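Local coordinates for uncharacterized protein (Bacteroides eggerthii DSM 20697, PDB 4ECO) that is of unknown function but folds as a leucine-rich repeat protein, a scaffold that commonly serves in protein binding, at residues Thr263-Phe268 with Arg284-Glu289; Glu377-Leu382 with Ser402-Ile407; Ile600-Ser605 with Gln624-Cys629. All coordinates share one frame; numbering follows the deposited sequence.

How the interactions relate
The three interactions follow one another along a single leucine-rich repeat chain, each closing before the next opens, and none touches another. Interaction 1 joins the loop after strand 253-257 to the turn leading into helix 288-300. Interaction 2 pairs neighbouring parallel strands; its centre is 33 Å from that of interaction 1, and their nearest atoms are about 19 Å apart. Interaction 3 forms a separate two-stranded parallel sheet near the C-terminus, its centre about 48 Å from the centre of interaction 2 and about 68 Å from that of interaction 1, on the opposite side of the chain's centre from the latter. The sodium ion is bound by E117 and S192, which belong to none of these contacts.

Interaction 1: Thr263-Phe268 with Arg284-Glu289; sequences TKLPTF and RGISGE
G285 begins the contact with its backbone: its carbonyl O lies 4.0 Å from T263 CA, and the T263 methyl CG2 sits nearly as close to that same oxygen. With no side chain of its own, G285 adds no bulk at this exposed position. I286 comes next and carries most of the contact, its CA just 4.2 Å from T263 CA. Its two branches divide the work. CG2 rests 3.4 Å from T263 O, while CG1, anti to the carbonyl carbon (chi1 -41°), runs past the K264 backbone and delivers CD1 to the methyl L265 CD2 at 3.6 Å. The two side chains cross at about a right angle, end methyl against end methyl, and L291 of helix 288-300 touches both. Branched aliphatic residues suit this buried place because they fill it without bringing in a polar group. An alanine in place of I286 would probably take away the methyl that meets L265 CD2 and leave a gap beside the T263-K264 backbone. The arrangement belongs to the leucine-rich repeat fold: the two loops follow the neighbouring parallel strands 253-257 and 277-279 and contribute L265 and I286, buried aliphatic residues, consistent with the apolar interior of successive coils. S287 then turns the chain into helix 288-300. It is the N-cap residue, and its OG caps the backbone N of Q290, a task suited to a short hydroxyl side chain. Its own backbone N instead reaches the other loop through water: it donates to a molecule at 3.0 Å from S287 N, and that water donates in turn to T263 O at 2.7 Å, bridging two backbones that make no direct hydrogen bond.

Interaction 2: Glu377-Leu382 with Ser402-Ile407; sequences EQVENL and SVMSAI
The selenium of M404, a selenomethionine, lies between two aliphatic side chains of the neighbouring coil, with SE 3.6 Å from V379 CG1 and 3.7 Å from L382 CD1. V379 and M404 run side by side and point the same way; V379 CG1 is set anti to its backbone N (chi1 176°), which turns this methyl toward the selenium. L382 slants across M404 and also meets I407, CD1 to CD1, at 3.9 Å. The long, flexible chain of M404 suits this place because it reaches in between both branched neighbours. On its far side the layer continues, M404 touching V435 and I407 touching I438 of strand 435-439.

Outside this core the backbones pair in parallel, N381 beside A406 and L382 beside I407. E380 O accepts from S405 N at 2.7 Å, in the carbonyl plane and on a lone pair, though the N-H is bent at 137°; A406 N adds a weak second bond to the same oxygen. L382 N gives a weak bond to A406 O. A406 lies on the same face as N381, and its small CB fits beside that side chain. At the polar edge, the aliphatic CG of E380 passes 3.4 Å from S405 OG, its carboxylate lying farther along an extended chain. Farther back, E377 CB packs on S402 CB at 3.7 Å. Aliphatic residues inward, polar ones at the edge, and a short parallel strand from each coil are the hallmarks of a leucine-rich repeat solenoid.

Interaction 3: Ile600-Ser605 with Gln624-Cys629; sequences ISIDLS and QDIRGC
Strands 601-603 and 625-627 run parallel, their axes 4.8 Å apart at closest approach and 17° from alignment, joined where I602 N donates to D625 O, R627 N to I602 O (2.8 Å, in the carbonyl plane) and L604 N to R627 O (2.7 Å). On the face bearing S601, D603, D625 and R627, S601 OG donates to D625 OD2 at 2.8 Å from above the carboxylate plane. The other oxygen, D625 OD1, takes a salt bridge from R627 NE at 3.0 Å, lying in the guanidinium plane; a short hydroxyl and a long arginine thus grip both carboxylate oxygens. On the face of I602 and I626 the contact is aliphatic: I602 CG2 lies alongside I626 CG1 at 3.7 Å, and L604, just past the strand, brings CD1 to 3.6 Å from I626 CG2, the isoleucines filling this buried side. D603 OD1 accepts from S605 N in an Asx turn and from S605 OG. G628 has positive phi (85°), and a CB there would run into S605 OG and D603 OD1. C629 is disulfide-bonded to C608, the first residue of helix 608-612, consistent with a cap closing the C-terminal end of a leucine-rich repeat solenoid.

Interaction 1: Thr263-Phe268 with Arg284-Glu289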
# COMPACT_ATOMS: atom_id res chain seq x y z
N THR A 263 -5.59 -1.11 -25.30
CA THR A 263 -6.63 -0.08 -25.37
C THR A 263 -7.87 -0.62 -24.68
O THR A 263 -8.83 0.12 -24.45
CB THR A 263 -6.90 0.39 -26.80
OG1 THR A 263 -7.09 -0.72 -27.68
CG2 THR A 263 -5.83 1.31 -27.32
N LYS A 264 -7.82 -1.92 -24.33
CA LYS A 264 -8.85 -2.68 -23.61
C LYS A 264 -8.20 -3.88 -22.97
O LYS A 264 -7.08 -4.22 -23.34
CB LYS A 264 -10.02 -3.11 -24.55
CG LYS A 264 -9.67 -4.26 -25.51
CD LYS A 264 -10.85 -4.73 -26.32
CE LYS A 264 -10.59 -6.12 -26.83
NZ LYS A 264 -11.52 -6.48 -27.92
N LEU A 265 -8.87 -4.52 -22.02
CA LEU A 265 -8.32 -5.73 -21.39
C LEU A 265 -8.52 -6.91 -22.32
O LEU A 265 -9.55 -6.94 -23.00
CB LEU A 265 -8.95 -6.03 -20.01
CG LEU A 265 -8.71 -5.01 -18.90
CD1 LEU A 265 -9.43 -5.42 -17.64
CD2 LEU A 265 -7.22 -4.86 -18.60
N PRO A 266 -7.56 -7.88 -22.38
CA PRO A 266 -7.77 -9.06 -23.25
C PRO A 266 -9.05 -9.79 -22.83
O PRO A 266 -9.39 -9.85 -21.64
CB PRO A 266 -6.49 -9.90 -23.06
CG PRO A 266 -5.84 -9.39 -21.88
CD PRO A 266 -6.29 -7.97 -21.64
N THR A 267 -9.79 -10.25 -23.81
CA THR A 267 -11.13 -10.82 -23.64
C THR A 267 -11.15 -12.23 -23.00
O THR A 267 -12.23 -12.69 -22.60
CB THR A 267 -11.83 -10.88 -24.99
OG1 THR A 267 -11.04 -11.69 -25.87
CG2 THR A 267 -12.02 -9.49 -25.60
N PHE A 268 -9.99 -12.89 -22.90
CA PHE A 268 -9.93 -14.25 -22.37
C PHE A 268 -10.19 -14.25 -20.86
O PHE A 268 -10.60 -15.29 -20.32
CB PHE A 268 -8.57 -14.91 -22.69
CG PHE A 268 -7.42 -14.56 -21.78
CD1 PHE A 268 -6.61 -13.47 -22.05
CD2 PHE A 268 -7.13 -15.34 -20.67
CE1 PHE A 268 -5.54 -13.15 -21.21
CE2 PHE A 268 -6.08 -15.02 -19.81
CZ PHE A 268 -5.28 -13.93 -20.09
N ARG A 284 -2.34 2.25 -18.76
CA ARG A 284 -2.79 3.61 -18.97
C ARG A 284 -3.08 3.93 -20.41
O ARG A 284 -3.57 5.03 -20.68
CB ARG A 284 -1.81 4.60 -18.40
CG ARG A 284 -2.25 5.00 -17.01
CD ARG A 284 -1.25 5.87 -16.30
NE ARG A 284 -1.76 6.18 -14.97
CZ ARG A 284 -1.09 6.83 -14.04
NH1 ARG A 284 0.15 7.27 -14.28
NH2 ARG A 284 -1.63 7.05 -12.84
N GLY A 285 -2.90 2.96 -21.32
CA GLY A 285 -3.31 3.11 -22.71
C GLY A 285 -4.82 2.92 -22.82
O GLY A 285 -5.43 3.36 -23.81
N ILE A 286 -5.42 2.26 -21.81
CA ILE A 286 -6.85 1.95 -21.70
C ILE A 286 -7.57 3.13 -21.09
O ILE A 286 -7.26 3.52 -19.96
CB ILE A 286 -7.14 0.64 -20.88
CG1 ILE A 286 -6.14 -0.51 -21.19
CG2 ILE A 286 -8.62 0.21 -21.05
CD1 ILE A 286 -6.32 -1.81 -20.38
N SER A 287 -8.59 3.66 -21.81
CA SER A 287 -9.41 4.78 -21.31
C SER A 287 -10.14 4.39 -20.03
O SER A 287 -10.42 3.20 -19.81
CB SER A 287 -10.41 5.22 -22.37
OG SER A 287 -11.51 4.33 -22.47
N GLY A 288 -10.46 5.39 -19.21
CA GLY A 288 -11.16 5.15 -17.96
C GLY A 288 -12.48 4.43 -18.16
O GLY A 288 -12.84 3.56 -17.36
N GLU A 289 -13.19 4.82 -19.24
CA GLU A 289 -14.49 4.31 -19.65
C GLU A 289 -14.36 2.81 -20.03
O GLU A 289 -15.11 1.96 -19.55
CB GLU A 289 -15.01 5.16 -20.84
CG GLU A 289 -15.24 6.65 -20.57
CD GLU A 289 -14.06 7.53 -20.17
OE1 GLU A 289 -12.90 7.20 -20.54
OE2 GLU A 289 -14.29 8.55 -19.48
O HOH W 1 -9.15 2.84 -24.64

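Interaction 2: Glu377-Leu382 with Ser402-Ile407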
# COMPACT_ATOMS: atom_id res chain seq x y z
N GLU A 377 -12.09 -9.53 9.87
CA GLU A 377 -11.44 -9.29 11.18
C GLU A 377 -9.91 -9.22 11.04
O GLU A 377 -9.22 -8.95 12.03
CB GLU A 377 -11.81 -10.39 12.20
CG GLU A 377 -13.29 -10.77 12.28
CD GLU A 377 -13.71 -11.93 11.38
OE1 GLU A 377 -13.10 -12.12 10.30
OE2 GLU A 377 -14.67 -12.63 11.76
N GLN A 378 -9.38 -9.41 9.82
CA GLN A 378 -7.94 -9.46 9.53
C GLN A 378 -7.39 -8.12 8.98
O GLN A 378 -6.18 -8.04 8.70
CB GLN A 378 -7.62 -10.60 8.52
CG GLN A 378 -8.44 -11.89 8.64
CD GLN A 378 -8.52 -12.45 10.05
OE1 GLN A 378 -7.55 -12.43 10.83
NE2 GLN A 378 -9.71 -12.95 10.40
N VAL A 379 -8.25 -7.07 8.84
CA VAL A 379 -7.87 -5.74 8.34
C VAL A 379 -6.80 -5.11 9.23
O VAL A 379 -6.98 -4.99 10.45
CB VAL A 379 -9.07 -4.77 8.21
CG1 VAL A 379 -8.62 -3.38 7.79
CG2 VAL A 379 -10.12 -5.31 7.25
N GLU A 380 -5.70 -4.73 8.62
CA GLU A 380 -4.63 -4.07 9.37
C GLU A 380 -4.73 -2.57 9.09
O GLU A 380 -5.13 -1.83 9.98
CB GLU A 380 -3.23 -4.64 9.02
CG GLU A 380 -2.18 -4.30 10.07
CD GLU A 380 -0.71 -4.38 9.72
OE1 GLU A 380 -0.38 -4.67 8.54
OE2 GLU A 380 0.12 -4.15 10.63
N ASN A 381 -4.42 -2.15 7.84
CA ASN A 381 -4.43 -0.74 7.42
C ASN A 381 -5.28 -0.51 6.17
O ASN A 381 -5.28 -1.34 5.24
CB ASN A 381 -2.99 -0.25 7.14
CG ASN A 381 -2.08 -0.19 8.34
OD1 ASN A 381 -2.43 0.29 9.41
ND2 ASN A 381 -0.84 -0.61 8.16
N LEU A 382 -5.98 0.65 6.16
CA LEU A 382 -6.80 1.15 5.03
C LEU A 382 -6.36 2.54 4.66
O LEU A 382 -5.85 3.28 5.52
CB LEU A 382 -8.29 1.18 5.34
CG LEU A 382 -8.97 -0.08 5.83
CD1 LEU A 382 -10.36 0.25 6.28
CD2 LEU A 382 -8.97 -1.17 4.76
N SER A 402 -12.83 -6.68 16.49
CA SER A 402 -11.58 -6.63 15.73
C SER A 402 -11.17 -5.18 15.54
O SER A 402 -11.95 -4.38 15.02
CB SER A 402 -11.72 -7.36 14.39
OG SER A 402 -13.01 -7.20 13.81
N VAL A 403 -9.96 -4.82 16.01
CA VAL A 403 -9.48 -3.45 15.95
C VAL A 403 -8.41 -3.36 14.88
O VAL A 403 -7.40 -4.08 14.94
CB VAL A 403 -8.97 -2.90 17.32
CG1 VAL A 403 -8.45 -1.46 17.20
CG2 VAL A 403 -10.07 -2.98 18.37
N MSE A 404 -8.64 -2.45 13.92
CA MSE A 404 -7.71 -2.16 12.83
C MSE A 404 -6.49 -1.42 13.38
O MSE A 404 -6.57 -0.77 14.44
CB MSE A 404 -8.40 -1.33 11.74
CG MSE A 404 -9.68 -2.00 11.17
SE MSE A 404 -10.48 -0.98 9.72
CE MSE A 404 -11.36 0.37 10.76
N SER A 405 -5.34 -1.54 12.70
CA SER A 405 -4.09 -0.89 13.12
C SER A 405 -4.18 0.63 12.90
O SER A 405 -4.09 1.37 13.88
CB SER A 405 -2.88 -1.47 12.38
OG SER A 405 -2.37 -2.65 12.98
N ALA A 406 -4.39 1.10 11.65
CA ALA A 406 -4.45 2.52 11.29
C ALA A 406 -5.28 2.77 10.04
O ALA A 406 -5.27 1.95 9.11
CB ALA A 406 -3.04 3.07 11.08
N ILE A 407 -5.92 3.94 9.97
CA ILE A 407 -6.71 4.34 8.80
C ILE A 407 -6.18 5.70 8.33
O ILE A 407 -5.91 6.59 9.14
CB ILE A 407 -8.22 4.31 9.09
CG1 ILE A 407 -9.04 4.41 7.81
CG2 ILE A 407 -8.66 5.32 10.18
CD1 ILE A 407 -10.34 3.73 7.93

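Interaction 3: Ile600-Ser605 with Gln624-Cys629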
# COMPACT_ATOMS: atom_id res chain seq x y z
N ILE A 600 16.76 33.88 25.77
CA ILE A 600 16.68 32.85 26.81
C ILE A 600 17.75 33.10 27.88
O ILE A 600 18.79 33.70 27.60
CB ILE A 600 16.75 31.40 26.21
CG1 ILE A 600 16.10 30.36 27.15
CG2 ILE A 600 18.18 31.00 25.81
CD1 ILE A 600 15.82 28.97 26.55
N SER A 601 17.46 32.66 29.11
CA SER A 601 18.34 32.68 30.28
C SER A 601 18.08 31.36 31.00
O SER A 601 17.04 31.22 31.66
CB SER A 601 18.11 33.92 31.13
OG SER A 601 19.16 34.10 32.07
N ILE A 602 18.95 30.35 30.74
CA ILE A 602 18.83 28.97 31.22
C ILE A 602 20.15 28.49 31.87
O ILE A 602 21.25 28.79 31.39
CB ILE A 602 18.40 28.07 30.02
CG1 ILE A 602 17.87 26.69 30.46
CG2 ILE A 602 19.45 27.99 28.89
CD1 ILE A 602 16.96 25.98 29.39
N ASP A 603 20.01 27.74 32.99
CA ASP A 603 21.09 27.14 33.78
C ASP A 603 21.15 25.64 33.47
O ASP A 603 20.25 24.88 33.86
CB ASP A 603 20.83 27.40 35.28
CG ASP A 603 21.98 27.04 36.21
OD1 ASP A 603 22.79 26.17 35.84
OD2 ASP A 603 22.05 27.61 37.33
N LEU A 604 22.22 25.20 32.81
CA LEU A 604 22.41 23.80 32.41
C LEU A 604 23.49 23.10 33.27
O LEU A 604 24.11 22.12 32.82
CB LEU A 604 22.77 23.73 30.92
CG LEU A 604 21.75 24.27 29.92
CD1 LEU A 604 22.22 24.05 28.51
CD2 LEU A 604 20.42 23.61 30.07
N SER A 605 23.68 23.57 34.51
CA SER A 605 24.69 23.06 35.46
C SER A 605 24.64 21.57 35.66
O SER A 605 25.69 20.94 35.69
CB SER A 605 24.51 23.71 36.82
OG SER A 605 24.85 25.08 36.75
N GLN A 624 23.51 32.22 22.94
CA GLN A 624 22.45 32.22 23.95
C GLN A 624 23.05 32.36 25.34
O GLN A 624 24.19 31.95 25.56
CB GLN A 624 21.59 30.94 23.86
CG GLN A 624 20.77 30.84 22.58
CD GLN A 624 19.89 29.61 22.51
OE1 GLN A 624 20.35 28.48 22.28
NE2 GLN A 624 18.60 29.83 22.62
N ASP A 625 22.28 32.94 26.29
CA ASP A 625 22.70 33.11 27.67
C ASP A 625 22.49 31.79 28.46
O ASP A 625 21.53 31.63 29.24
CB ASP A 625 21.95 34.30 28.32
CG ASP A 625 22.23 34.53 29.79
OD1 ASP A 625 23.36 34.19 30.25
OD2 ASP A 625 21.32 35.04 30.49
N ILE A 626 23.42 30.84 28.23
CA ILE A 626 23.44 29.53 28.86
C ILE A 626 24.48 29.54 30.01
O ILE A 626 25.66 29.86 29.79
CB ILE A 626 23.73 28.43 27.81
CG1 ILE A 626 22.55 28.30 26.82
CG2 ILE A 626 24.04 27.10 28.48
CD1 ILE A 626 22.91 27.85 25.42
N ARG A 627 24.03 29.23 31.23
CA ARG A 627 24.90 29.20 32.40
C ARG A 627 25.19 27.76 32.83
O ARG A 627 24.40 26.85 32.56
CB ARG A 627 24.28 30.00 33.57
CG ARG A 627 24.25 31.53 33.36
CD ARG A 627 22.84 32.13 33.39
NE ARG A 627 22.85 33.57 33.10
CZ ARG A 627 22.83 34.54 34.01
NH1 ARG A 627 22.78 34.24 35.31
NH2 ARG A 627 22.85 35.81 33.64
N GLY A 628 26.32 27.57 33.49
CA GLY A 628 26.72 26.30 34.08
C GLY A 628 27.43 25.26 33.23
O GLY A 628 27.62 24.13 33.70
N CYS A 629 27.83 25.61 32.00
CA CYS A 629 28.51 24.66 31.13
C CYS A 629 29.50 25.38 30.21
O CYS A 629 29.11 25.90 29.16
CB CYS A 629 27.51 23.83 30.33
SG CYS A 629 28.23 22.35 29.57